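Local coordinates for putative antitoxin VapB45 (Mycobacterium tuberculosis, PDB 5AF3), which is possibly the antitoxin component of a type II toxin-antitoxin system, with VapC45 as its cognate toxin, at residues A[70-75]-A[173-178]; A[77-82]-A[161-166]; A[181-186]-A[196-201]; A[14-19]-A[58-63]; A[27-32]-A[83-88]. All blocks are in the same frame, centred on the assembly; numbering follows the deposited sequence.

How the contacts relate
Helix 72-86 runs through contacts 1, 2 and 5, meeting in turn strand 172-176, the end of helix 155-161 with strand 164-166, and the turn after helix 20-27. Contacts 1 and 2 lie about 7 Å apart between centres and share one antiparallel sheet, where Met-174 O and Ser-165 N stand 2.7 Å apart. Contact 3 continues that sheet about 13 Å from contact 1, with Leu-177 N 2.7 Å from Val-185 O. Contact 4 lies at the surface, centred about 18 Å from contact 2, yet Glu-77 OE1 reaches Thr-58 OG1 at 2.7 Å. Arg-85 of contact 5 lies about 6 Å from a glycerol, probably from the crystallisation liquor.

Contact 1: residues A[70-75]-A[173-178]; sequences LPFVGI and SMIRLP
The phenyl ring of Phe-72 is the flat group of this contact, and Ser-173, Met-174 and Ile-175 all approach it obliquely, at its CE2 and CZ atoms. Phe-72 CE2 lies 3.7 Å from Ser-173 C, and Phe-72 CZ 3.7 Å from Met-174 N, so the ring rests against the peptide link between these two residues. A third partner is aliphatic: Ile-175 CD1 comes within 3.8 Å of Phe-72 CZ. The ring gets this far because its CG lies opposite the backbone N (chi1 -175°), which carries it off the first turn of the helix toward the strand.

Ile-175 is the residue that points back. Its CG1 branch stands beside its own backbone N (chi1 -54°) and ends in CD1, which also touches Ile-75 CG2 at 4.2 Å, the two isoleucines meeting at a slant. A beta-branched residue suits the strand position of Ile-175, and its long CG1-CD1 branch reaches both Phe-72 and Ile-75. Tyr-18 and Leu-187 close round both Phe-72 and Ile-75, making one buried apolar cluster.

The helix starts here, with Pro-71 at the N-cap and Ile-75 N bonded to Pro-71 O at 3.2 Å. On the strand, Ser-173 and Met-174 both face Ser-165, a classic beta bulge. The whole is helix-on-sheet packing: the first turn of helix 72-86 laid against a bulged strand of an antiparallel sheet.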
# COMPACT_ATOMS: atom_id res chain seq x y z
N LEU A 70 -3.01 -21.73 1.49
CA LEU A 70 -2.79 -21.62 0.05
C LEU A 70 -1.42 -22.16 -0.37
O LEU A 70 -0.38 -21.65 0.06
CB LEU A 70 -2.94 -20.18 -0.40
CG LEU A 70 -4.22 -19.45 0.04
CD1 LEU A 70 -4.19 -18.01 -0.55
CD2 LEU A 70 -5.44 -20.24 -0.40
N PRO A 71 -1.43 -23.14 -1.26
CA PRO A 71 -0.16 -23.50 -1.92
C PRO A 71 0.17 -22.37 -2.90
O PRO A 71 -0.68 -21.46 -3.11
CB PRO A 71 -0.49 -24.84 -2.61
CG PRO A 71 -2.00 -24.77 -2.89
CD PRO A 71 -2.59 -23.91 -1.77
N PHE A 72 1.36 -22.38 -3.49
CA PHE A 72 1.77 -21.28 -4.34
C PHE A 72 0.84 -21.04 -5.55
O PHE A 72 0.54 -19.88 -5.92
CB PHE A 72 3.23 -21.40 -4.84
CG PHE A 72 3.67 -20.21 -5.60
CD1 PHE A 72 4.09 -19.05 -4.93
CD2 PHE A 72 3.60 -20.19 -6.99
CE1 PHE A 72 4.47 -17.93 -5.68
CE2 PHE A 72 3.98 -19.07 -7.73
CZ PHE A 72 4.42 -17.94 -7.06
N VAL A 73 0.41 -22.14 -6.18
CA VAL A 73 -0.56 -22.00 -7.28
C VAL A 73 -1.84 -21.25 -6.82
O VAL A 73 -2.41 -20.47 -7.64
CB VAL A 73 -0.92 -23.38 -7.96
CG1 VAL A 73 -1.71 -24.25 -7.04
CG2 VAL A 73 -1.64 -23.14 -9.32
N GLY A 74 -2.29 -21.50 -5.59
CA GLY A 74 -3.47 -20.84 -5.02
C GLY A 74 -3.28 -19.34 -4.81
O GLY A 74 -4.21 -18.53 -5.01
N ILE A 75 -2.11 -18.92 -4.32
CA ILE A 75 -1.87 -17.48 -4.20
C ILE A 75 -1.78 -16.80 -5.58
O ILE A 75 -2.17 -15.63 -5.74
CB ILE A 75 -0.65 -17.11 -3.28
CG1 ILE A 75 -0.94 -15.73 -2.63
CG2 ILE A 75 0.66 -17.07 -4.05
CD1 ILE A 75 0.07 -15.33 -1.57
N SER A 173 5.51 -19.55 -11.45
CA SER A 173 6.59 -19.91 -10.54
C SER A 173 7.06 -18.71 -9.70
O SER A 173 7.82 -18.88 -8.74
CB SER A 173 7.72 -20.46 -11.38
OG SER A 173 8.16 -19.47 -12.29
N MET A 174 6.61 -17.50 -10.06
CA MET A 174 7.04 -16.29 -9.34
C MET A 174 6.06 -15.18 -9.68
O MET A 174 5.55 -15.12 -10.81
CB MET A 174 8.46 -15.85 -9.77
CG MET A 174 9.13 -14.83 -8.85
SD MET A 174 10.94 -14.66 -9.08
CE MET A 174 11.14 -13.71 -10.55
N ILE A 175 5.83 -14.30 -8.73
CA ILE A 175 4.94 -13.14 -8.94
C ILE A 175 5.63 -11.90 -8.36
O ILE A 175 5.96 -11.88 -7.18
CB ILE A 175 3.58 -13.31 -8.21
CG1 ILE A 175 2.86 -14.64 -8.58
CG2 ILE A 175 2.65 -12.06 -8.45
CD1 ILE A 175 1.89 -15.11 -7.50
N ARG A 176 5.83 -10.89 -9.19
CA ARG A 176 6.37 -9.61 -8.77
C ARG A 176 5.22 -8.76 -8.21
O ARG A 176 4.17 -8.66 -8.87
CB ARG A 176 7.02 -8.91 -9.93
CG ARG A 176 7.53 -7.50 -9.60
CD ARG A 176 8.26 -6.89 -10.75
NE ARG A 176 8.70 -5.53 -10.40
CZ ARG A 176 7.92 -4.46 -10.52
NH1 ARG A 176 6.67 -4.60 -10.97
NH2 ARG A 176 8.38 -3.25 -10.18
N LEU A 177 5.44 -8.16 -7.05
CA LEU A 177 4.38 -7.37 -6.35
C LEU A 177 4.62 -5.88 -6.68
O LEU A 177 5.59 -5.28 -6.19
CB LEU A 177 4.36 -7.68 -4.84
CG LEU A 177 4.24 -9.16 -4.46
CD1 LEU A 177 4.34 -9.34 -3.00
CD2 LEU A 177 2.90 -9.77 -4.96
N PRO A 178 3.80 -5.31 -7.60
CA PRO A 178 4.13 -3.98 -8.15
C PRO A 178 3.97 -2.85 -7.12
O PRO A 178 4.49 -1.76 -7.35
CB PRO A 178 3.16 -3.81 -9.33
CG PRO A 178 2.00 -4.68 -8.99
CD PRO A 178 2.58 -5.87 -8.21

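Contact 2: residues A[77-82]-A[161-166]; sequences EAYVLN and LQQISF
The hydrophobic core between helix 72-86 and the helix-to-strand turn at 161-164 is built here from Tyr-79 and Val-80 on one side and Leu-161, Gln-163 and Ile-164 on the other. A type I beta turn from Leu-161 to Ile-164 brings Gln-163 and Ile-164 to face the helix, while Leu-161 starts away from it and only its end returns.

Ile-164 is held by two neighbours. Its CD1 touches Val-80 CG2 at 3.6 Å, the side chains crossing at about a right angle, and its CG1 lies 3.8 Å from Tyr-79 CE2, where the two chains run past one another in opposite senses. Val-80 CG1 reaches Leu-161 CD2 at 4.0 Å; the two methyls of this beta-branched residue let it touch Leu-161 and Ile-164 together.

With its CG opposite the backbone N (chi1 170°), the Tyr-79 ring is carried off the helix to the turn, where Tyr-79 OH meets Gln-163 CB and, at 3.2 Å, Gln-163 CG. Gln-163 is bent at its second torsion (chi2 -50°), which turns the amide away, its plane 73° from that of the ring. Tyr-79 OH and Gln-163 NE2 bond to carbonyls of helix 155-161, those of Tyr-160 and His-159, while Gln-163 OE1 accepts from Arg-176 NH1. This is helix-on-sheet packing, helix 72-86 set against edge strand 164-166 and the turn before it.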
# COMPACT_ATOMS: atom_id res chain seq x y z
N GLU A 77 -3.49 -17.82 -8.27
CA GLU A 77 -4.91 -17.71 -8.66
C GLU A 77 -5.59 -16.53 -7.91
O GLU A 77 -6.31 -15.72 -8.51
CB GLU A 77 -5.60 -19.05 -8.37
CG GLU A 77 -5.05 -20.18 -9.27
CD GLU A 77 -5.50 -21.57 -8.88
OE1 GLU A 77 -5.81 -21.78 -7.68
OE2 GLU A 77 -5.57 -22.43 -9.81
N ALA A 78 -5.31 -16.41 -6.62
CA ALA A 78 -5.85 -15.28 -5.82
C ALA A 78 -5.34 -13.93 -6.35
O ALA A 78 -6.09 -12.95 -6.39
CB ALA A 78 -5.53 -15.45 -4.32
N TYR A 79 -4.07 -13.89 -6.75
CA TYR A 79 -3.46 -12.70 -7.28
C TYR A 79 -4.19 -12.25 -8.56
O TYR A 79 -4.54 -11.06 -8.70
CB TYR A 79 -1.98 -12.90 -7.55
CG TYR A 79 -1.33 -11.78 -8.32
CD1 TYR A 79 -0.91 -10.60 -7.68
CD2 TYR A 79 -1.11 -11.91 -9.69
CE1 TYR A 79 -0.31 -9.59 -8.40
CE2 TYR A 79 -0.50 -10.93 -10.40
CZ TYR A 79 -0.12 -9.76 -9.77
OH TYR A 79 0.49 -8.80 -10.54
N VAL A 80 -4.44 -13.20 -9.45
CA VAL A 80 -5.12 -12.90 -10.72
C VAL A 80 -6.58 -12.46 -10.49
O VAL A 80 -7.00 -11.46 -11.05
CB VAL A 80 -5.03 -14.06 -11.69
CG1 VAL A 80 -5.92 -13.83 -12.94
CG2 VAL A 80 -3.53 -14.23 -12.15
N LEU A 81 -7.31 -13.20 -9.68
CA LEU A 81 -8.67 -12.82 -9.29
C LEU A 81 -8.72 -11.43 -8.64
O LEU A 81 -9.67 -10.69 -8.82
CB LEU A 81 -9.25 -13.83 -8.34
CG LEU A 81 -9.62 -15.20 -8.92
CD1 LEU A 81 -10.13 -16.06 -7.81
CD2 LEU A 81 -10.71 -14.99 -10.04
N ASN A 82 -7.71 -11.09 -7.86
CA ASN A 82 -7.65 -9.74 -7.30
C ASN A 82 -7.44 -8.66 -8.35
O ASN A 82 -7.95 -7.52 -8.20
CB ASN A 82 -6.59 -9.63 -6.21
CG ASN A 82 -6.79 -8.39 -5.33
OD1 ASN A 82 -7.92 -7.98 -5.06
ND2 ASN A 82 -5.69 -7.76 -4.93
N LEU A 161 -1.19 -9.24 -14.87
CA LEU A 161 -0.84 -10.51 -15.50
C LEU A 161 0.62 -10.59 -15.89
O LEU A 161 1.19 -11.65 -15.78
CB LEU A 161 -1.69 -10.75 -16.76
CG LEU A 161 -3.21 -10.79 -16.50
CD1 LEU A 161 -3.97 -11.28 -17.74
CD2 LEU A 161 -3.61 -11.63 -15.31
N GLN A 162 1.18 -9.47 -16.34
CA GLN A 162 2.57 -9.30 -16.78
C GLN A 162 3.60 -9.51 -15.66
O GLN A 162 4.79 -9.71 -15.95
CB GLN A 162 2.77 -7.89 -17.37
CG GLN A 162 2.32 -7.78 -18.81
CD GLN A 162 2.09 -6.34 -19.29
OE1 GLN A 162 2.14 -5.36 -18.51
NE2 GLN A 162 1.83 -6.20 -20.59
N GLN A 163 3.15 -9.45 -14.42
CA GLN A 163 4.06 -9.62 -13.25
C GLN A 163 4.43 -11.08 -12.94
O GLN A 163 5.27 -11.34 -12.08
CB GLN A 163 3.46 -8.99 -11.98
CG GLN A 163 3.00 -7.51 -12.11
CD GLN A 163 4.08 -6.65 -12.71
OE1 GLN A 163 5.24 -6.76 -12.35
NE2 GLN A 163 3.70 -5.79 -13.64
N ILE A 164 3.75 -12.03 -13.60
CA ILE A 164 3.86 -13.42 -13.24
C ILE A 164 4.92 -14.06 -14.12
O ILE A 164 4.97 -13.80 -15.32
CB ILE A 164 2.49 -14.16 -13.42
CG1 ILE A 164 1.40 -13.46 -12.57
CG2 ILE A 164 2.59 -15.64 -12.97
CD1 ILE A 164 0.02 -14.05 -12.75
N SER A 165 5.78 -14.89 -13.51
CA SER A 165 6.81 -15.65 -14.25
C SER A 165 6.39 -17.10 -14.26
O SER A 165 5.72 -17.55 -13.33
CB SER A 165 8.17 -15.51 -13.54
OG SER A 165 8.66 -14.20 -13.70
N PHE A 166 6.81 -17.87 -15.28
CA PHE A 166 6.31 -19.25 -15.41
C PHE A 166 7.39 -20.35 -15.39
O PHE A 166 8.49 -20.11 -15.85
CB PHE A 166 5.43 -19.34 -16.66
CG PHE A 166 4.29 -18.35 -16.63
CD1 PHE A 166 3.13 -18.64 -15.91
CD2 PHE A 166 4.43 -17.10 -17.22
CE1 PHE A 166 2.10 -17.69 -15.81
CE2 PHE A 166 3.39 -16.15 -17.15
CZ PHE A 166 2.24 -16.46 -16.42

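Contact 3: residues A[181-186]-A[196-201]; sequences GDANVV and PVFDGS
Val-186 and Val-197 form the tight part of this contact, a hydrogen-bonded antiparallel pair. Val-186 N gives a bond of 2.8 Å to Val-197 O, nearly straight at 166°, and Val-197 N returns one of 3.0 Å to Val-186 O. Their CG2 methyls touch at 3.6 Å on one face of the sheet. On the other face lie Val-185 and Phe-198, a non-hydrogen-bonded pair. Val-185 CG1 packs on Pro-196 CB, also at 3.6 Å, and the Phe-198 ring holds Ala-183 O at its edge. Beta-branched valines suit extended strand positions, and the flat Phe-198 ring can pack against Ala-183 CB.

Toward solvent the strands part. Asp-199 N still bonds to Asn-184 O at 2.9 Å, but then a water takes over, donating to Ala-183 O at 2.7 Å and accepting from Gly-200 N. Polar chains fit this partly exposed rim: Asp-199 OD1 forms a salt bridge with Arg-191, and Asn-184 OD1 is bonded by Arg-176. The arrangement is a beta hairpin with a long loop, forming one side of a four-stranded antiparallel sheet.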
# COMPACT_ATOMS: atom_id res chain seq x y z
N GLY A 181 7.23 -1.45 -6.15
CA GLY A 181 7.89 -0.60 -7.12
C GLY A 181 9.23 -1.18 -7.56
O GLY A 181 9.37 -2.39 -7.74
N ASP A 182 10.22 -0.29 -7.72
CA ASP A 182 11.54 -0.69 -8.17
C ASP A 182 12.35 -1.54 -7.17
O ASP A 182 13.45 -1.99 -7.53
CB ASP A 182 12.34 0.53 -8.66
CG ASP A 182 11.76 1.14 -9.94
OD1 ASP A 182 11.31 0.39 -10.86
OD2 ASP A 182 11.76 2.38 -10.03
N ALA A 183 11.81 -1.83 -5.98
CA ALA A 183 12.44 -2.86 -5.12
C ALA A 183 12.37 -4.24 -5.75
O ALA A 183 13.06 -5.17 -5.30
CB ALA A 183 11.80 -2.90 -3.71
N ASN A 184 11.50 -4.40 -6.77
CA ASN A 184 11.25 -5.72 -7.38
C ASN A 184 11.10 -6.85 -6.37
O ASN A 184 11.87 -7.80 -6.35
CB ASN A 184 12.32 -6.03 -8.44
CG ASN A 184 12.37 -4.96 -9.49
OD1 ASN A 184 11.33 -4.55 -9.99
ND2 ASN A 184 13.56 -4.49 -9.83
N VAL A 185 10.08 -6.72 -5.53
CA VAL A 185 9.77 -7.70 -4.52
C VAL A 185 8.87 -8.75 -5.16
O VAL A 185 7.90 -8.41 -5.88
CB VAL A 185 9.11 -7.04 -3.29
CG1 VAL A 185 8.47 -8.07 -2.38
CG2 VAL A 185 10.20 -6.18 -2.57
N VAL A 186 9.21 -10.00 -4.88
CA VAL A 186 8.49 -11.15 -5.43
C VAL A 186 8.02 -12.15 -4.40
O VAL A 186 8.55 -12.24 -3.28
CB VAL A 186 9.36 -11.88 -6.51
CG1 VAL A 186 9.66 -10.98 -7.64
CG2 VAL A 186 10.70 -12.42 -5.89
N PRO A 196 7.46 -12.35 0.78
CA PRO A 196 8.03 -11.33 -0.10
C PRO A 196 9.58 -11.20 0.03
O PRO A 196 10.08 -10.97 1.14
CB PRO A 196 7.35 -10.05 0.38
CG PRO A 196 6.03 -10.52 0.91
CD PRO A 196 6.36 -11.82 1.61
N VAL A 197 10.30 -11.37 -1.06
CA VAL A 197 11.77 -11.14 -1.12
C VAL A 197 12.12 -10.15 -2.18
O VAL A 197 11.41 -10.03 -3.21
CB VAL A 197 12.59 -12.50 -1.34
CG1 VAL A 197 12.36 -13.48 -0.21
CG2 VAL A 197 12.27 -13.12 -2.70
N PHE A 198 13.22 -9.42 -1.94
CA PHE A 198 13.87 -8.64 -2.97
C PHE A 198 14.39 -9.68 -3.98
O PHE A 198 15.20 -10.53 -3.65
CB PHE A 198 15.03 -7.84 -2.36
CG PHE A 198 14.59 -6.74 -1.42
CD1 PHE A 198 14.18 -5.51 -1.93
CD2 PHE A 198 14.64 -6.93 -0.04
CE1 PHE A 198 13.81 -4.44 -1.04
CE2 PHE A 198 14.25 -5.91 0.85
CZ PHE A 198 13.82 -4.67 0.36
N ASP A 199 13.87 -9.62 -5.22
CA ASP A 199 14.29 -10.58 -6.27
C ASP A 199 15.82 -10.51 -6.44
O ASP A 199 16.48 -11.52 -6.70
CB ASP A 199 13.61 -10.20 -7.59
CG ASP A 199 13.84 -11.22 -8.71
OD1 ASP A 199 13.91 -12.45 -8.41
OD2 ASP A 199 13.87 -10.77 -9.87
N GLY A 200 16.37 -9.31 -6.29
CA GLY A 200 17.78 -9.04 -6.58
C GLY A 200 18.77 -9.59 -5.57
O GLY A 200 19.93 -9.84 -5.92
N SER A 201 18.35 -9.77 -4.32
CA SER A 201 19.25 -10.37 -3.30
C SER A 201 18.70 -11.62 -2.60
O SER A 201 19.42 -12.25 -1.82
CB SER A 201 19.58 -9.30 -2.26
OG SER A 201 18.39 -8.99 -1.52
O HOH W 1 15.27 -6.64 -5.92

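Contact 4: residues A[14-19]-A[58-63]; sequences DVPLYT and TALPHP
Pro-16 lays its ring across Leu-60 at about a right angle, its CD 3.7 Å from Leu-60 CD1. The same Leu-60 CD1 also lies 3.8 Å from Asp-14 O, in van der Waals contact. The CB of Leu-60 points toward the 14-19 segment; chi1 (-64°) puts CG beside the backbone N, and chi2 (142°) sets CD1 against Pro-16. On its other flank Pro-16 meets a second proline: its CG lies 4.1 Å from Pro-63 CG, the two rings sliding past in opposite directions. Rigid prolines suit an irregular loop, offering apolar faces without needing a backbone N-H partner.

Ala-68, on strand 68-70, touches both Pro-16 and Pro-63, while Pro-71 packs on Leu-60. At the outer end His-62 turns away and its ND1 bonds to Pro-63 O at 2.6 Å, approaching from above the carbonyl plane. That residue and both Pro-61 and Pro-63 also touch a crystal neighbour, so the outer loop may be partly shaped by the lattice.

The chemistry between the segments is mainly apolar packing of proline and leucine on a partly exposed surface, with polar bonds from the loop going elsewhere: Leu-60 O to Arg-69 NH1 of strand 68-70, and Thr-58 OG1 to Glu-77 OE1 of helix 72-86.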
# COMPACT_ATOMS: atom_id res chain seq x y z
N ASP A 14 1.35 -28.85 -3.51
CA ASP A 14 0.92 -29.80 -2.47
C ASP A 14 1.10 -29.31 -1.03
O ASP A 14 0.52 -29.87 -0.10
CB ASP A 14 1.60 -31.17 -2.65
CG ASP A 14 1.58 -31.67 -4.10
OD1 ASP A 14 0.58 -31.42 -4.82
OD2 ASP A 14 2.57 -32.31 -4.53
N VAL A 15 1.89 -28.25 -0.86
CA VAL A 15 2.19 -27.70 0.47
C VAL A 15 1.58 -26.29 0.72
O VAL A 15 1.98 -25.32 0.06
CB VAL A 15 3.75 -27.77 0.78
CG1 VAL A 15 4.60 -27.80 -0.52
CG2 VAL A 15 4.21 -26.66 1.72
N PRO A 16 0.64 -26.18 1.70
CA PRO A 16 0.10 -24.84 1.99
C PRO A 16 1.19 -23.94 2.58
O PRO A 16 1.81 -24.26 3.60
CB PRO A 16 -1.04 -25.09 2.99
CG PRO A 16 -0.93 -26.50 3.41
CD PRO A 16 0.06 -27.23 2.56
N LEU A 17 1.40 -22.83 1.90
CA LEU A 17 2.53 -21.96 2.14
C LEU A 17 2.10 -20.65 2.82
O LEU A 17 2.90 -20.02 3.53
CB LEU A 17 3.21 -21.68 0.79
CG LEU A 17 4.71 -21.76 0.53
CD1 LEU A 17 5.33 -23.06 1.11
CD2 LEU A 17 4.99 -21.64 -0.97
N TYR A 18 0.84 -20.26 2.61
CA TYR A 18 0.36 -18.95 3.04
C TYR A 18 -0.89 -19.09 3.89
O TYR A 18 -1.80 -19.83 3.54
CB TYR A 18 0.06 -18.07 1.81
CG TYR A 18 1.21 -17.89 0.84
CD1 TYR A 18 2.19 -16.94 1.08
CD2 TYR A 18 1.33 -18.70 -0.30
CE1 TYR A 18 3.26 -16.78 0.22
CE2 TYR A 18 2.39 -18.54 -1.18
CZ TYR A 18 3.36 -17.59 -0.91
OH TYR A 18 4.42 -17.38 -1.76
N THR A 19 -0.95 -18.39 5.03
CA THR A 19 -2.22 -18.27 5.77
C THR A 19 -3.03 -17.23 4.98
O THR A 19 -2.44 -16.51 4.17
CB THR A 19 -2.01 -17.68 7.18
OG1 THR A 19 -1.58 -16.31 7.06
CG2 THR A 19 -0.97 -18.48 7.98
N THR A 58 -7.13 -22.42 -5.24
CA THR A 58 -6.61 -23.68 -4.70
C THR A 58 -6.23 -23.45 -3.22
O THR A 58 -5.39 -22.60 -2.92
CB THR A 58 -5.42 -24.21 -5.55
OG1 THR A 58 -5.84 -24.32 -6.92
CG2 THR A 58 -4.91 -25.61 -5.05
N ALA A 59 -6.91 -24.16 -2.33
CA ALA A 59 -6.66 -24.11 -0.89
C ALA A 59 -6.64 -25.52 -0.32
O ALA A 59 -7.26 -26.42 -0.86
CB ALA A 59 -7.72 -23.29 -0.18
N LEU A 60 -5.93 -25.70 0.79
CA LEU A 60 -5.79 -27.02 1.41
C LEU A 60 -6.18 -26.88 2.86
O LEU A 60 -6.08 -25.77 3.41
CB LEU A 60 -4.34 -27.53 1.27
CG LEU A 60 -3.77 -27.79 -0.14
CD1 LEU A 60 -2.30 -27.38 -0.26
CD2 LEU A 60 -3.97 -29.24 -0.59
N PRO A 61 -6.61 -27.99 3.51
CA PRO A 61 -6.97 -27.92 4.93
C PRO A 61 -5.74 -27.52 5.76
O PRO A 61 -4.63 -27.93 5.43
CB PRO A 61 -7.43 -29.35 5.24
CG PRO A 61 -7.83 -29.91 3.91
CD PRO A 61 -6.77 -29.36 2.99
N HIS A 62 -5.93 -26.67 6.78
CA HIS A 62 -4.79 -26.14 7.53
C HIS A 62 -4.07 -27.28 8.27
O HIS A 62 -4.74 -28.18 8.79
CB HIS A 62 -5.19 -24.98 8.46
CG HIS A 62 -5.82 -25.41 9.76
ND1 HIS A 62 -5.09 -25.95 10.80
CD2 HIS A 62 -7.10 -25.33 10.20
CE1 HIS A 62 -5.90 -26.22 11.81
NE2 HIS A 62 -7.12 -25.85 11.48
N PRO A 63 -2.73 -27.27 8.28
CA PRO A 63 -1.99 -28.28 9.04
C PRO A 63 -2.29 -28.18 10.55
O PRO A 63 -2.84 -27.17 11.02
CB PRO A 63 -0.51 -27.93 8.75
CG PRO A 63 -0.56 -27.19 7.42
CD PRO A 63 -1.80 -26.35 7.59

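Contact 5: residues A[27-32]-A[83-88]; sequences LVVPRA and AFRRAG
Arg-85 lays one face of its guanidinium on Pro-30 and Val-29, between helices 20-27 and 31-38, probably the helix-turn-helix of a putative DNA-binding domain. Pro-30 CD is 3.5 Å from Arg-85 NH2, and Val-29 CG2 sits 4.0 Å from the same nitrogen. A flat cationic group suits such a place, since its face can rest on apolar carbons while its edge stays polar: at that edge lies Val-28 O, 3.7 Å from Arg-85 NH2, too far for a bond. The chain leaves helix 72-86 extended, then bends at chi3 (75°) to bring the group over the turn. The Arg-86 guanidinium has Leu-27 O at its edge, in plane, 3.9 Å from Arg-86 NH2.

The next shell fixes the orientation. Asn-82 lies between the two sides, its OD1 accepting from Arg-85 NE and its ND2 donating to Val-28 O, so one amide holds both the arginine and the turn. Val-28 has positive phi and is the C-prime residue of the Schellman motif ending helix 20-27.

Farther out, Arg-86 makes a cation-pi contact with Tyr-160, and Arg-86 O makes a weak hydrogen bond to Arg-213 NE of the second subunit. A water also links Arg-86 to the turn: its oxygen lies 3.0 Å from Arg-86 NH2, which donates to it, and it donates a hydrogen bond to Val-28 O.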
# COMPACT_ATOMS: atom_id res chain seq x y z
N LEU A 27 -1.07 -9.64 -1.35
CA LEU A 27 -1.92 -9.37 -2.52
C LEU A 27 -2.73 -8.06 -2.42
O LEU A 27 -3.23 -7.56 -3.44
CB LEU A 27 -2.89 -10.53 -2.75
CG LEU A 27 -2.28 -11.92 -2.95
CD1 LEU A 27 -3.40 -12.82 -3.51
CD2 LEU A 27 -1.05 -11.91 -3.82
N VAL A 28 -2.80 -7.51 -1.21
CA VAL A 28 -3.61 -6.28 -0.94
C VAL A 28 -5.08 -6.54 -1.32
O VAL A 28 -5.64 -5.95 -2.26
CB VAL A 28 -3.06 -5.01 -1.65
CG1 VAL A 28 -3.72 -3.75 -1.06
CG2 VAL A 28 -1.54 -4.92 -1.52
N VAL A 29 -5.66 -7.48 -0.58
CA VAL A 29 -7.03 -7.93 -0.78
C VAL A 29 -7.54 -8.23 0.62
O VAL A 29 -6.78 -8.73 1.45
CB VAL A 29 -7.14 -9.21 -1.68
CG1 VAL A 29 -6.35 -10.35 -1.09
CG2 VAL A 29 -8.62 -9.64 -1.88
N PRO A 30 -8.82 -7.89 0.90
CA PRO A 30 -9.35 -8.18 2.23
C PRO A 30 -9.30 -9.65 2.57
O PRO A 30 -9.61 -10.52 1.73
CB PRO A 30 -10.81 -7.64 2.16
CG PRO A 30 -10.73 -6.58 1.15
CD PRO A 30 -9.80 -7.16 0.08
N ARG A 31 -8.87 -9.95 3.80
CA ARG A 31 -8.88 -11.32 4.24
C ARG A 31 -10.25 -12.02 4.07
O ARG A 31 -10.31 -13.22 3.77
CB ARG A 31 -8.38 -11.44 5.67
CG ARG A 31 -8.15 -12.87 6.09
CD ARG A 31 -8.58 -13.07 7.54
NE ARG A 31 -8.90 -14.48 7.79
CZ ARG A 31 -8.03 -15.38 8.23
NH1 ARG A 31 -6.77 -15.03 8.49
NH2 ARG A 31 -8.42 -16.64 8.41
N ALA A 32 -11.35 -11.30 4.30
CA ALA A 32 -12.66 -11.95 4.21
C ALA A 32 -12.93 -12.37 2.77
O ALA A 32 -13.57 -13.41 2.52
CB ALA A 32 -13.79 -11.01 4.77
N ALA A 83 -6.71 -9.00 -9.40
CA ALA A 83 -6.48 -8.10 -10.51
C ALA A 83 -7.82 -7.92 -11.22
O ALA A 83 -8.13 -6.80 -11.66
CB ALA A 83 -5.44 -8.66 -11.48
N PHE A 84 -8.59 -9.01 -11.32
CA PHE A 84 -9.95 -8.92 -11.90
C PHE A 84 -10.83 -7.98 -11.03
O PHE A 84 -11.52 -7.08 -11.56
CB PHE A 84 -10.64 -10.30 -12.03
CG PHE A 84 -10.00 -11.22 -13.04
CD1 PHE A 84 -8.94 -10.83 -13.86
CD2 PHE A 84 -10.50 -12.53 -13.17
CE1 PHE A 84 -8.38 -11.73 -14.77
CE2 PHE A 84 -9.95 -13.43 -14.08
CZ PHE A 84 -8.89 -13.04 -14.86
N ARG A 85 -10.75 -8.15 -9.72
CA ARG A 85 -11.55 -7.38 -8.76
C ARG A 85 -11.20 -5.90 -8.85
O ARG A 85 -12.09 -5.06 -8.93
CB ARG A 85 -11.28 -7.86 -7.35
CG ARG A 85 -12.15 -7.19 -6.27
CD ARG A 85 -11.84 -7.75 -4.90
NE ARG A 85 -10.58 -7.21 -4.43
CZ ARG A 85 -10.45 -6.29 -3.47
NH1 ARG A 85 -11.51 -5.81 -2.83
NH2 ARG A 85 -9.24 -5.89 -3.14
N ARG A 86 -9.90 -5.59 -8.87
CA ARG A 86 -9.40 -4.22 -9.06
C ARG A 86 -9.94 -3.57 -10.32
O ARG A 86 -10.21 -2.35 -10.33
CB ARG A 86 -7.87 -4.25 -9.13
CG ARG A 86 -7.19 -2.89 -9.04
CD ARG A 86 -5.65 -3.09 -9.01
NE ARG A 86 -5.19 -3.79 -7.82
CZ ARG A 86 -4.61 -5.00 -7.79
NH1 ARG A 86 -4.44 -5.74 -8.89
NH2 ARG A 86 -4.22 -5.50 -6.64
N ALA A 87 -10.17 -4.36 -11.37
CA ALA A 87 -10.63 -3.85 -12.66
C ALA A 87 -12.12 -3.49 -12.68
O ALA A 87 -12.62 -2.93 -13.68
CB ALA A 87 -10.31 -4.84 -13.77
N GLY A 88 -12.83 -3.84 -11.60
CA GLY A 88 -14.30 -3.61 -11.51
C GLY A 88 -15.12 -4.84 -11.88
O GLY A 88 -16.35 -4.78 -11.93
O HOH W 2 -5.95 -4.62 -4.35